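Esterase (uncultured bacterium pCosCE1, PDB 7ATL) hydrolyses carboxylic esters as a family VIII carboxylesterase of beta-lactamase-like fold and also transfers acyl groups as a promiscuous acyltransferase. Local coordinates at residues A[13-18]-A[370-375]; A[28-33]-A[38-43]; A[56-61]-A[203-208]; A[346-351]-A[355-360]. All coordinates share one frame; numbering follows the deposited sequence.

Contact 1 of 4, residues A[13-18]-A[370-375]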
loop_
_atom_site.group_PDB
_atom_site.type_symbol
_atom_site.label_atom_id
_atom_site.label_comp_id
_atom_site.label_asym_id
_atom_site.label_seq_id
_atom_site.Cartn_x
_atom_site.Cartn_y
_atom_site.Cartn_z
ATOM N N GLN A 13 7.726 -22.032 -3.963
ATOM C CA GLN A 13 6.746 -23.076 -3.562
ATOM C C GLN A 13 7.103 -23.623 -2.168
ATOM O O GLN A 13 6.193 -23.756 -1.314
ATOM C CB GLN A 13 6.766 -24.207 -4.587
ATOM C CG GLN A 13 5.655 -25.220 -4.387
ATOM C CD GLN A 13 4.328 -24.539 -4.606
ATOM O OE1 GLN A 13 4.164 -23.780 -5.561
ATOM N NE2 GLN A 13 3.382 -24.785 -3.712
ATOM N N GLY A 14 8.384 -23.936 -1.940
ATOM C CA GLY A 14 8.870 -24.497 -0.667
ATOM C C GLY A 14 8.556 -23.572 0.487
ATOM O O GLY A 14 8.068 -24.061 1.506
ATOM N N VAL A 15 8.817 -22.272 0.312
ATOM C CA VAL A 15 8.629 -21.234 1.368
ATOM C C VAL A 15 7.134 -21.103 1.687
ATOM O O VAL A 15 6.809 -20.950 2.870
ATOM C CB VAL A 15 9.259 -19.880 0.971
ATOM C CG1 VAL A 15 8.809 -18.747 1.883
ATOM C CG2 VAL A 15 10.784 -19.948 0.959
ATOM N N SER A 16 6.272 -21.171 0.675
ATOM C CA SER A 16 4.806 -21.024 0.806
ATOM C C SER A 16 4.220 -22.258 1.492
ATOM O O SER A 16 3.403 -22.086 2.432
ATOM C CB SER A 16 4.169 -20.785 -0.526
ATOM O OG SER A 16 4.598 -19.547 -1.085
ATOM N N GLN A 17 4.613 -23.454 1.052
ATOM C CA GLN A 17 4.083 -24.732 1.599
ATOM C C GLN A 17 4.479 -24.829 3.079
ATOM O O GLN A 17 3.603 -25.148 3.903
ATOM C CB GLN A 17 4.564 -25.948 0.793
ATOM C CG GLN A 17 3.704 -27.201 0.976
ATOM C CD GLN A 17 2.229 -26.865 0.956
ATOM O OE1 GLN A 17 1.710 -26.306 -0.014
ATOM N NE2 GLN A 17 1.555 -27.149 2.062
ATOM N N GLN A 18 5.733 -24.528 3.404
ATOM C CA GLN A 18 6.253 -24.516 4.792
ATOM C C GLN A 18 5.390 -23.580 5.648
ATOM O O GLN A 18 4.963 -23.996 6.745
ATOM C CB GLN A 18 7.728 -24.108 4.769
ATOM C CG GLN A 18 8.341 -23.922 6.152
ATOM C CD GLN A 18 9.848 -23.940 6.070
ATOM O OE1 GLN A 18 10.524 -22.920 6.213
ATOM N NE2 GLN A 18 10.385 -25.113 5.784
ATOM N N GLY A 370 5.999 -10.392 8.890
ATOM C CA GLY A 370 6.508 -11.684 9.385
ATOM C C GLY A 370 7.749 -12.134 8.633
ATOM O O GLY A 370 8.351 -11.314 7.924
ATOM N N ARG A 371 8.096 -13.413 8.756
ATOM C CA ARG A 371 9.232 -14.030 8.019
ATOM C C ARG A 371 8.851 -14.234 6.539
ATOM O O ARG A 371 9.755 -14.162 5.683
ATOM C CB ARG A 371 9.680 -15.298 8.760
ATOM C CG ARG A 371 10.502 -14.998 10.011
ATOM C CD ARG A 371 10.501 -16.097 11.064
ATOM N NE ARG A 371 11.206 -17.308 10.630
ATOM C CZ ARG A 371 10.656 -18.502 10.368
ATOM N NH1 ARG A 371 11.432 -19.500 9.979
ATOM N NH2 ARG A 371 9.353 -18.714 10.493
ATOM N N TYR A 372 7.562 -14.413 6.227
ATOM C CA TYR A 372 7.087 -14.868 4.895
ATOM C C TYR A 372 7.580 -13.956 3.785
ATOM O O TYR A 372 8.149 -14.451 2.822
ATOM C CB TYR A 372 5.565 -14.953 4.824
ATOM C CG TYR A 372 5.040 -15.532 3.536
ATOM C CD1 TYR A 372 5.279 -16.852 3.188
ATOM C CD2 TYR A 372 4.278 -14.774 2.668
ATOM C CE1 TYR A 372 4.763 -17.404 2.025
ATOM C CE2 TYR A 372 3.744 -15.314 1.510
ATOM C CZ TYR A 372 3.980 -16.634 1.190
ATOM O OH TYR A 372 3.463 -17.152 0.044
ATOM N N PRO A 373 7.329 -12.626 3.825
ATOM C CA PRO A 373 7.751 -11.746 2.735
ATOM C C PRO A 373 9.264 -11.820 2.482
ATOM O O PRO A 373 9.645 -11.766 1.327
ATOM C CB PRO A 373 7.330 -10.334 3.183
ATOM C CG PRO A 373 7.056 -10.451 4.667
ATOM C CD PRO A 373 6.624 -11.883 4.881
ATOM N N LEU A 374 10.066 -11.982 3.550
ATOM C CA LEU A 374 11.553 -12.012 3.474
ATOM C C LEU A 374 12.042 -13.335 2.875
ATOM O O LEU A 374 13.008 -13.305 2.066
ATOM C CB LEU A 374 12.146 -11.799 4.867
ATOM C CG LEU A 374 11.846 -10.448 5.527
ATOM C CD1 LEU A 374 12.837 -10.164 6.659
ATOM C CD2 LEU A 374 11.844 -9.321 4.493
ATOM N N GLN A 375 11.423 -14.450 3.259
ATOM C CA GLN A 375 11.814 -15.791 2.772
ATOM C C GLN A 375 11.415 -15.899 1.307
ATOM O O GLN A 375 12.137 -16.576 0.559
ATOM C CB GLN A 375 11.131 -16.912 3.544
ATOM C CG GLN A 375 11.608 -17.055 4.977
ATOM C CD GLN A 375 10.553 -17.797 5.756
ATOM O OE1 GLN A 375 9.368 -17.804 5.405
ATOM N NE2 GLN A 375 10.975 -18.428 6.833
#

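Contact 2 of 4, residues A[28-33]-A[38-43]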
loop_
_atom_site.group_PDB
_atom_site.type_symbol
_atom_site.label_atom_id
_atom_site.label_comp_id
_atom_site.label_asym_id
_atom_site.label_seq_id
_atom_site.Cartn_x
_atom_site.Cartn_y
_atom_site.Cartn_z
ATOM N N SER A 28 -1.980 -17.616 -0.055
ATOM C CA SER A 28 -1.218 -16.540 -0.744
ATOM C C SER A 28 -1.344 -16.724 -2.249
ATOM O O SER A 28 -1.617 -17.856 -2.697
ATOM C CB SER A 28 0.233 -16.474 -0.323
ATOM O OG SER A 28 0.983 -17.510 -0.934
ATOM N N VAL A 29 -1.217 -15.615 -2.967
ATOM C CA VAL A 29 -0.918 -15.574 -4.419
ATOM C C VAL A 29 0.398 -14.819 -4.588
ATOM O O VAL A 29 0.457 -13.678 -4.133
ATOM C CB VAL A 29 -2.065 -14.903 -5.179
ATOM C CG1 VAL A 29 -1.757 -14.813 -6.665
ATOM C CG2 VAL A 29 -3.370 -15.628 -4.927
ATOM N N VAL A 30 1.413 -15.458 -5.166
ATOM C CA VAL A 30 2.772 -14.886 -5.397
ATOM C C VAL A 30 3.082 -14.902 -6.902
ATOM O O VAL A 30 3.036 -15.983 -7.498
ATOM C CB VAL A 30 3.844 -15.661 -4.615
ATOM C CG1 VAL A 30 5.237 -15.205 -5.004
ATOM C CG2 VAL A 30 3.648 -15.565 -3.110
ATOM N N LEU A 31 3.401 -13.741 -7.469
ATOM C CA LEU A 31 3.745 -13.542 -8.905
ATOM C C LEU A 31 5.170 -12.961 -9.015
ATOM O O LEU A 31 5.534 -12.034 -8.235
ATOM C CB LEU A 31 2.729 -12.589 -9.535
ATOM C CG LEU A 31 1.251 -12.980 -9.441
ATOM C CD1 LEU A 31 0.378 -12.009 -10.237
ATOM C CD2 LEU A 31 0.993 -14.395 -9.922
ATOM N N ILE A 32 5.983 -13.486 -9.930
ATOM C CA ILE A 32 7.344 -12.951 -10.217
ATOM C C ILE A 32 7.492 -12.776 -11.728
ATOM O O ILE A 32 7.198 -13.742 -12.473
ATOM C CB ILE A 32 8.446 -13.853 -9.639
ATOM C CG1 ILE A 32 8.262 -14.068 -8.140
ATOM C CG2 ILE A 32 9.819 -13.289 -9.976
ATOM C CD1 ILE A 32 8.775 -15.400 -7.667
ATOM N N ALA A 33 7.920 -11.580 -12.140
ATOM C CA ALA A 33 8.269 -11.220 -13.527
ATOM C C ALA A 33 9.770 -10.943 -13.589
ATOM O O ALA A 33 10.322 -10.429 -12.591
ATOM C CB ALA A 33 7.469 -10.014 -13.956
ATOM N N VAL A 38 6.052 -13.071 -16.795
ATOM C CA VAL A 38 5.712 -13.839 -15.570
ATOM C C VAL A 38 6.550 -15.126 -15.610
ATOM O O VAL A 38 6.254 -15.997 -16.416
ATOM C CB VAL A 38 4.185 -14.066 -15.508
ATOM C CG1 VAL A 38 3.772 -15.127 -14.493
ATOM C CG2 VAL A 38 3.424 -12.777 -15.260
ATOM N N ILE A 39 7.604 -15.222 -14.805
ATOM C CA ILE A 39 8.439 -16.453 -14.683
ATOM C C ILE A 39 7.877 -17.370 -13.583
ATOM O O ILE A 39 8.209 -18.549 -13.598
ATOM C CB ILE A 39 9.922 -16.105 -14.440
ATOM C CG1 ILE A 39 10.136 -15.404 -13.095
ATOM C CG2 ILE A 39 10.488 -15.271 -15.579
ATOM C CD1 ILE A 39 11.562 -15.417 -12.601
ATOM N N TYR A 40 7.063 -16.872 -12.654
ATOM C CA TYR A 40 6.428 -17.691 -11.585
ATOM C C TYR A 40 5.071 -17.086 -11.185
ATOM O O TYR A 40 5.003 -15.866 -10.948
ATOM C CB TYR A 40 7.360 -17.799 -10.376
ATOM C CG TYR A 40 6.780 -18.540 -9.200
ATOM C CD1 TYR A 40 6.911 -19.914 -9.090
ATOM C CD2 TYR A 40 6.089 -17.880 -8.189
ATOM C CE1 TYR A 40 6.398 -20.612 -8.005
ATOM C CE2 TYR A 40 5.553 -18.563 -7.100
ATOM C CZ TYR A 40 5.711 -19.939 -7.008
ATOM O OH TYR A 40 5.207 -20.643 -5.956
ATOM N N ALA A 41 4.031 -17.926 -11.097
ATOM C CA ALA A 41 2.656 -17.561 -10.673
ATOM C C ALA A 41 2.059 -18.699 -9.847
ATOM O O ALA A 41 1.908 -19.780 -10.408
ATOM C CB ALA A 41 1.783 -17.300 -11.875
ATOM N N ASN A 42 1.680 -18.471 -8.590
ATOM C CA ASN A 42 1.170 -19.587 -7.753
ATOM C C ASN A 42 0.200 -19.112 -6.671
ATOM O O ASN A 42 0.581 -18.254 -5.874
ATOM C CB ASN A 42 2.324 -20.371 -7.135
ATOM C CG ASN A 42 1.867 -21.735 -6.680
ATOM O OD1 ASN A 42 1.060 -22.377 -7.351
ATOM N ND2 ASN A 42 2.347 -22.158 -5.527
ATOM N N ALA A 43 -0.989 -19.722 -6.633
ATOM C CA ALA A 43 -1.971 -19.654 -5.524
ATOM C C ALA A 43 -1.722 -20.830 -4.581
ATOM O O ALA A 43 -1.685 -21.940 -5.081
ATOM C CB ALA A 43 -3.362 -19.704 -6.096
HETATM O O HOH W 1 1.512 -19.036 -3.184
#

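Contact 3 of 4, residues A[56-61]-A[203-208]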
loop_
_atom_site.group_PDB
_atom_site.type_symbol
_atom_site.label_atom_id
_atom_site.label_comp_id
_atom_site.label_asym_id
_atom_site.label_seq_id
_atom_site.Cartn_x
_atom_site.Cartn_y
_atom_site.Cartn_z
ATOM N N VAL A 56 -7.063 -19.278 -5.381
ATOM C CA VAL A 56 -6.762 -19.304 -6.830
ATOM C C VAL A 56 -6.077 -17.974 -7.202
ATOM O O VAL A 56 -6.110 -17.008 -6.397
ATOM C CB VAL A 56 -8.031 -19.581 -7.674
ATOM C CG1 VAL A 56 -8.689 -20.913 -7.315
ATOM C CG2 VAL A 56 -9.039 -18.445 -7.623
ATOM N N ARG A 57 -5.470 -17.924 -8.395
ATOM C CA ARG A 57 -4.660 -16.787 -8.886
ATOM C C ARG A 57 -5.534 -15.532 -8.962
ATOM O O ARG A 57 -5.029 -14.439 -8.631
ATOM C CB ARG A 57 -4.065 -17.152 -10.245
ATOM C CG ARG A 57 -3.033 -16.154 -10.749
ATOM C CD ARG A 57 -2.606 -16.464 -12.164
ATOM N NE ARG A 57 -1.805 -15.392 -12.731
ATOM C CZ ARG A 57 -0.807 -15.562 -13.590
ATOM N NH1 ARG A 57 -0.453 -16.775 -13.986
ATOM N NH2 ARG A 57 -0.137 -14.517 -14.038
ATOM N N GLU A 58 -6.804 -15.700 -9.355
ATOM C CA GLU A 58 -7.798 -14.604 -9.566
ATOM C C GLU A 58 -8.422 -14.152 -8.231
ATOM O O GLU A 58 -9.185 -13.169 -8.261
ATOM C CB GLU A 58 -8.941 -15.029 -10.498
ATOM C CG GLU A 58 -8.487 -15.613 -11.829
ATOM C CD GLU A 58 -8.052 -17.073 -11.797
ATOM O OE1 GLU A 58 -8.662 -17.853 -11.035
ATOM O OE2 GLU A 58 -7.093 -17.415 -12.526
ATOM N N THR A 59 -8.127 -14.806 -7.101
ATOM C CA THR A 59 -8.703 -14.402 -5.793
ATOM C C THR A 59 -8.398 -12.921 -5.527
ATOM O O THR A 59 -7.219 -12.503 -5.598
ATOM C CB THR A 59 -8.197 -15.251 -4.623
ATOM O OG1 THR A 59 -8.497 -16.614 -4.901
ATOM C CG2 THR A 59 -8.836 -14.843 -3.314
ATOM N N GLN A 60 -9.435 -12.153 -5.214
ATOM C CA GLN A 60 -9.322 -10.711 -4.889
ATOM C C GLN A 60 -8.965 -10.563 -3.405
ATOM O O GLN A 60 -9.392 -11.411 -2.567
ATOM C CB GLN A 60 -10.623 -9.988 -5.228
ATOM C CG GLN A 60 -10.406 -8.537 -5.598
ATOM C CD GLN A 60 -11.679 -7.719 -5.582
ATOM O OE1 GLN A 60 -12.608 -7.979 -4.809
ATOM N NE2 GLN A 60 -11.702 -6.684 -6.416
ATOM N N PHE A 61 -8.202 -9.524 -3.087
ATOM C CA PHE A 61 -7.805 -9.223 -1.694
ATOM C C PHE A 61 -8.228 -7.811 -1.301
ATOM O O PHE A 61 -8.382 -6.926 -2.162
ATOM C CB PHE A 61 -6.297 -9.371 -1.502
ATOM C CG PHE A 61 -5.764 -10.767 -1.658
ATOM C CD1 PHE A 61 -5.559 -11.302 -2.914
ATOM C CD2 PHE A 61 -5.412 -11.510 -0.552
ATOM C CE1 PHE A 61 -5.034 -12.574 -3.063
ATOM C CE2 PHE A 61 -4.910 -12.795 -0.697
ATOM C CZ PHE A 61 -4.723 -13.323 -1.953
ATOM N N GLY A 203 -5.236 -1.509 -18.324
ATOM C CA GLY A 203 -6.088 -2.675 -18.642
ATOM C C GLY A 203 -6.375 -3.574 -17.439
ATOM O O GLY A 203 -6.600 -4.782 -17.639
ATOM N N LEU A 204 -6.433 -3.027 -16.226
ATOM C CA LEU A 204 -6.643 -3.832 -14.990
ATOM C C LEU A 204 -8.008 -4.525 -15.077
ATOM O O LEU A 204 -8.946 -3.903 -15.568
ATOM C CB LEU A 204 -6.569 -2.908 -13.764
ATOM C CG LEU A 204 -5.263 -2.125 -13.556
ATOM C CD1 LEU A 204 -5.281 -1.424 -12.214
ATOM C CD2 LEU A 204 -4.036 -3.014 -13.655
ATOM N N ARG A 205 -8.136 -5.755 -14.590
ATOM C CA ARG A 205 -9.404 -6.522 -14.741
ATOM C C ARG A 205 -10.294 -6.380 -13.498
ATOM O O ARG A 205 -11.530 -6.506 -13.654
ATOM C CB ARG A 205 -9.154 -8.003 -15.064
ATOM C CG ARG A 205 -8.062 -8.676 -14.244
ATOM C CD ARG A 205 -7.963 -10.167 -14.522
ATOM N NE ARG A 205 -7.132 -10.837 -13.529
ATOM C CZ ARG A 205 -6.781 -12.118 -13.582
ATOM N NH1 ARG A 205 -6.039 -12.645 -12.622
ATOM N NH2 ARG A 205 -7.174 -12.872 -14.595
ATOM N N ASN A 206 -9.729 -6.161 -12.304
ATOM C CA ASN A 206 -10.497 -6.419 -11.064
ATOM C C ASN A 206 -9.941 -5.643 -9.866
ATOM O O ASN A 206 -9.710 -6.257 -8.805
ATOM C CB ASN A 206 -10.543 -7.929 -10.824
ATOM C CG ASN A 206 -11.562 -8.311 -9.779
ATOM O OD1 ASN A 206 -11.334 -9.258 -9.037
ATOM N ND2 ASN A 206 -12.655 -7.560 -9.701
ATOM N N THR A 207 -9.818 -4.321 -9.978
ATOM C CA THR A 207 -9.264 -3.496 -8.885
ATOM C C THR A 207 -10.100 -2.223 -8.737
ATOM O O THR A 207 -10.359 -1.557 -9.751
ATOM C CB THR A 207 -7.770 -3.259 -9.126
ATOM O OG1 THR A 207 -7.099 -4.515 -8.949
ATOM C CG2 THR A 207 -7.189 -2.193 -8.215
ATOM N N GLY A 208 -10.479 -1.892 -7.504
ATOM C CA GLY A 208 -11.298 -0.707 -7.209
ATOM C C GLY A 208 -11.432 -0.517 -5.718
ATOM O O GLY A 208 -10.527 -0.984 -4.992
HETATM O O HOH W 2 -4.750 -12.141 -10.345
#

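Contact 4 of 4, residues A[346-351]-A[355-360]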
loop_
_atom_site.group_PDB
_atom_site.type_symbol
_atom_site.label_atom_id
_atom_site.label_comp_id
_atom_site.label_asym_id
_atom_site.label_seq_id
_atom_site.Cartn_x
_atom_site.Cartn_y
_atom_site.Cartn_z
ATOM N N SER A 346 3.324 -7.850 0.544
ATOM C CA SER A 346 4.609 -7.205 0.173
ATOM C C SER A 346 4.683 -7.097 -1.354
ATOM O O SER A 346 4.002 -7.860 -2.042
ATOM C CB SER A 346 5.809 -7.907 0.764
ATOM O OG SER A 346 5.888 -9.246 0.325
ATOM N N TRP A 347 5.406 -6.105 -1.848
ATOM C CA TRP A 347 5.715 -5.982 -3.288
ATOM C C TRP A 347 7.009 -5.179 -3.437
ATOM O O TRP A 347 7.346 -4.400 -2.535
ATOM C CB TRP A 347 4.545 -5.357 -4.060
ATOM C CG TRP A 347 4.267 -3.944 -3.656
ATOM C CD1 TRP A 347 3.341 -3.531 -2.749
ATOM C CD2 TRP A 347 4.949 -2.758 -4.114
ATOM N NE1 TRP A 347 3.380 -2.173 -2.632
ATOM C CE2 TRP A 347 4.366 -1.665 -3.440
ATOM C CE3 TRP A 347 5.981 -2.503 -5.026
ATOM C CZ2 TRP A 347 4.789 -0.343 -3.640
ATOM C CZ3 TRP A 347 6.385 -1.198 -5.230
ATOM C CH2 TRP A 347 5.795 -0.133 -4.550
ATOM N N PHE A 348 7.731 -5.412 -4.523
ATOM C CA PHE A 348 8.956 -4.652 -4.855
ATOM C C PHE A 348 9.277 -4.910 -6.318
ATOM O O PHE A 348 8.901 -5.967 -6.845
ATOM C CB PHE A 348 10.124 -5.003 -3.921
ATOM C CG PHE A 348 10.658 -6.417 -3.991
ATOM C CD1 PHE A 348 11.587 -6.786 -4.955
ATOM C CD2 PHE A 348 10.264 -7.375 -3.064
ATOM C CE1 PHE A 348 12.096 -8.078 -4.995
ATOM C CE2 PHE A 348 10.774 -8.664 -3.107
ATOM C CZ PHE A 348 11.684 -9.016 -4.073
ATOM N N TYR A 349 9.922 -3.937 -6.940
ATOM C CA TYR A 349 10.710 -4.130 -8.174
ATOM C C TYR A 349 12.140 -3.775 -7.812
ATOM O O TYR A 349 12.308 -2.830 -7.035
ATOM C CB TYR A 349 10.146 -3.321 -9.340
ATOM C CG TYR A 349 10.330 -1.835 -9.251
ATOM C CD1 TYR A 349 11.581 -1.277 -9.354
ATOM C CD2 TYR A 349 9.245 -0.980 -9.166
ATOM C CE1 TYR A 349 11.765 0.097 -9.335
ATOM C CE2 TYR A 349 9.403 0.398 -9.161
ATOM C CZ TYR A 349 10.673 0.935 -9.236
ATOM O OH TYR A 349 10.888 2.275 -9.205
ATOM N N ASP A 350 13.086 -4.571 -8.301
ATOM C CA ASP A 350 14.538 -4.283 -8.306
ATOM C C ASP A 350 14.899 -3.809 -9.722
ATOM O O ASP A 350 14.871 -4.602 -10.675
ATOM C CB ASP A 350 15.265 -5.535 -7.804
ATOM C CG ASP A 350 16.772 -5.421 -7.842
ATOM O OD1 ASP A 350 17.270 -4.666 -8.705
ATOM O OD2 ASP A 350 17.429 -6.100 -7.018
ATOM N N PRO A 351 15.217 -2.501 -9.929
ATOM C CA PRO A 351 15.490 -1.975 -11.273
ATOM C C PRO A 351 16.747 -2.593 -11.898
ATOM O O PRO A 351 16.713 -2.785 -13.080
ATOM C CB PRO A 351 15.671 -0.471 -11.067
ATOM C CG PRO A 351 16.134 -0.364 -9.631
ATOM C CD PRO A 351 15.380 -1.460 -8.899
ATOM N N ILE A 355 13.398 -7.207 -12.028
ATOM C CA ILE A 355 12.383 -8.155 -11.477
ATOM C C ILE A 355 11.322 -7.399 -10.663
ATOM O O ILE A 355 11.646 -6.385 -10.039
ATOM C CB ILE A 355 13.019 -9.304 -10.660
ATOM C CG1 ILE A 355 13.683 -8.804 -9.385
ATOM C CG2 ILE A 355 13.987 -10.153 -11.484
ATOM C CD1 ILE A 355 13.444 -9.733 -8.244
ATOM N N SER A 356 10.080 -7.875 -10.716
ATOM C CA SER A 356 8.948 -7.430 -9.871
ATOM C C SER A 356 8.423 -8.659 -9.112
ATOM O O SER A 356 8.372 -9.783 -9.676
ATOM C CB SER A 356 7.869 -6.747 -10.678
ATOM O OG SER A 356 8.375 -5.686 -11.482
ATOM N N VAL A 357 8.088 -8.461 -7.847
ATOM C CA VAL A 357 7.556 -9.510 -6.936
ATOM C C VAL A 357 6.274 -8.972 -6.314
ATOM O O VAL A 357 6.286 -7.860 -5.831
ATOM C CB VAL A 357 8.599 -9.882 -5.872
ATOM C CG1 VAL A 357 8.045 -10.799 -4.792
ATOM C CG2 VAL A 357 9.816 -10.494 -6.539
ATOM N N VAL A 358 5.205 -9.743 -6.369
ATOM C CA VAL A 358 3.924 -9.455 -5.662
ATOM C C VAL A 358 3.610 -10.661 -4.770
ATOM O O VAL A 358 3.558 -11.797 -5.279
ATOM C CB VAL A 358 2.785 -9.171 -6.656
ATOM C CG1 VAL A 358 1.441 -9.168 -5.944
ATOM C CG2 VAL A 358 2.999 -7.870 -7.401
ATOM N N ALA A 359 3.415 -10.424 -3.484
ATOM C CA ALA A 359 3.147 -11.476 -2.485
ATOM C C ALA A 359 1.931 -11.066 -1.655
ATOM O O ALA A 359 2.112 -10.419 -0.607
ATOM C CB ALA A 359 4.374 -11.648 -1.642
ATOM N N LEU A 360 0.734 -11.370 -2.155
ATOM C CA LEU A 360 -0.549 -11.077 -1.458
ATOM C C LEU A 360 -0.881 -12.255 -0.555
ATOM O O LEU A 360 -0.795 -13.383 -1.039
ATOM C CB LEU A 360 -1.650 -10.848 -2.500
ATOM C CG LEU A 360 -1.410 -9.678 -3.459
ATOM C CD1 LEU A 360 -2.687 -9.330 -4.212
ATOM C CD2 LEU A 360 -0.879 -8.441 -2.747
HETATM O O HOH W 3 3.996 -10.861 1.408
#

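Contact 1 of 4, residues A[13-18]-A[370-375]
Tyr372 reaches across from helix 372-381 to lay its hydroxyl beside that of Ser16, OH to OG 2.9 Å, a hydrogen bond in which either group could be the donor. With CG turned away from the backbone N (chi1 -175°), the phenol heads toward helix 3-21 and presents its edge: the CA and OG of Ser16 and the carbonyl O of Val15 lie near the ring plane. A tyrosine suits this buried place because its ring packs beside Val15 while its OH can bond to Ser16 and Ser28. Of these two, Ser28 of strand 27-34 is the stronger partner, and Ser16 OG also makes a weak bond back to Val12 O of its own helix. The two segments thus belong to the N-terminal and C-terminal helices, which lie together on one face of the antiparallel sheet, as in the alpha/beta domain of serine beta-lactamases. Further along helix 372-381, Gln375 meets Val15 obliquely. Val15 CG1 presses on the aliphatic Gln375 CB at 3.4 Å, while its other branch, CG2, sits 3.7 Å from the carbonyl O of Gln375. The same CG1 lies 4.2 Å from CD1 of Tyr372, so the branched valine touches both the glutamine and, more loosely, the ring. Gln375 OE1, at the end of an extended chain, is held weakly by Arg24.

Contact 2 of 4, residues A[28-33]-A[38-43]
Ile32 and Tyr40 face each other across a beta hairpin, strands 27-34 and 37-44, which forms one edge of the antiparallel sheet of this beta-lactamase-like fold. The segment axes run 4.7 Å apart and almost exactly antiparallel.

Backbone bonds set the register. Val30 and Asn42 form a hydrogen-bonded pair, with Val30 N reaching Asn42 O at 3.0 Å, and Ile32 N reaches Tyr40 O in the same manner. Near the turn Ile32 O accepts from two donors, Ile39 N at 2.8 Å and Tyr40 N at 3.1 Å; the bond from Ile39 is the more bent, with 133° at the hydrogen. Two residues facing one make this a classic beta bulge.

Apolar contacts differ between the faces. On the face of Val30, Ile32 and Tyr40, the phenol extends along its strand toward Asn42, its chi1 of 177° swinging the ring to the side of the carbonyl carbon. Ile32 CD1 comes obliquely to ring atom CD2 at 3.7 Å, and Val30 CG1 meets CE2. Ile32 CG2 packs instead on CG1 and CD1 of Ile39. Branched aliphatic residues suit this face, which helices 3-21 and 372-381 cover. On the other face Leu31 CD2 touches Ala41 CB at 3.6 Å, and Arg57 packs against the same alanine.

Polar groups follow, at and beyond Tyr40. Asn42 ND2 makes a weak bond to Tyr40 OH. Ser28 OG, whose stronger partner is Tyr372, also bonds at 2.8 Å to a water, which donates a hydrogen bond to Asn42 O at 3.0 Å.

Contact 3 of 4, residues A[56-61]-A[203-208]
Two irregular loops meet here at the protein surface, one a type I beta turn from Val56 to Thr59, the other following the Schellman motif, with Gly203 as its C-prime residue, that ends the preceding helix. Gln60 supplies the direct bond: its NE2 donates to Asn206 O at 3.1 Å, with 162° at the hydrogen. The donor stands above the carbonyl plane, and the oxygen lies near the plane of the Gln60 amide. An extended chain beyond CG, roughly anti to the backbone N (chi1 -151°), carries the amide across; glutamine has the length for this, Gln60 CA and Asn206 CA being 7.6 Å apart. The Asn206 amide lies nearly parallel to it, planes 4° apart, with OD1 3.6 Å from Gln60 CG. Beside them the Arg205 guanidinium passes obliquely by Glu58, NH1 3.9 Å from CG, without a carboxylate contact. NH1 instead donates to a water at 2.7 Å, lying at the edge of the guanidinium in its plane, and the water donates to Arg57 O. Asp270 takes Arg205 NE in a salt bridge, and Asp272 takes Arg57. Thr59 OG1 bonds to Val56 O, and Thr59 N adds to the same oxygen the i+3 to i bond characteristic of a type I beta turn.

Contact 4 of 4, residues A[346-351]-A[355-360]
Val357 N reaches Phe348 O at 2.8 Å, approaching almost straight along the C=O axis, whereas Phe348 N returns the bond in the carbonyl plane of Val357, so that the two residues form a hydrogen-bonded pair. Ser346 with Ala359 and Asp350 with Ile355 repeat the reciprocal pattern; its longest member is Ile355 N to Asp350 O, 3.3 Å. A water closes the Ser346 end: Ser346 OG donates to it at 2.7 Å, and it donates to Ala359 O, giving that acceptor a second partner besides Ser346 N. Backbone groups of Trp347 and Tyr349 turn outward to strand 337-341, and those of Ser356 and Val358 to strand 27-34, so this beta hairpin lies in the middle of the antiparallel sheet of the beta-lactamase-like fold.

Several side-chain polar groups find partners beyond the two strands. Asp350 OD2 is bonded to both Tyr381 and His333, while OD1 takes Ala353 N in the tight connection between the strands. Ser356 OG pairs with Glu279, and Tyr349 OH with Arg298.

Apolar side chains dominate the middle of the face carrying Phe348, Ile355 and Val357. Set between its backbone N and carbonyl carbon (chi1 65°), the phenyl group lies alongside the valine, a CH-pi contact with Val357 CB 3.8 Å from the ring centroid and over the face. Ile355 CD1 approaches the same ring obliquely, 3.9 Å from CE1; a flat aromatic can accept both branched neighbours beneath helix 372-381.

Overall arrangement
Contacts 2 and 4 are the two hairpins of one antiparallel sheet, joined because strands 27-34 and 355-361 are neighbours: Leu31 N meets Val358 O at 2.9 Å. Contact 4 is buried, whereas contact 2 is at the sheet's edge and only partly so. Contact 1 joins the terminal helices on one face of this sheet and touches contacts 2 and 4 through Tyr372 and Pro373. Contact 3, a surface meeting of loops, flanks the other face, with Arg57 against Ala41. Repeated backbone bonds thus dominate the hairpins, and side-chain packing with one hydroxyl pair the helices; an amide bond and a water bridge the loops, with salt bridges leading away to neighbouring aspartates.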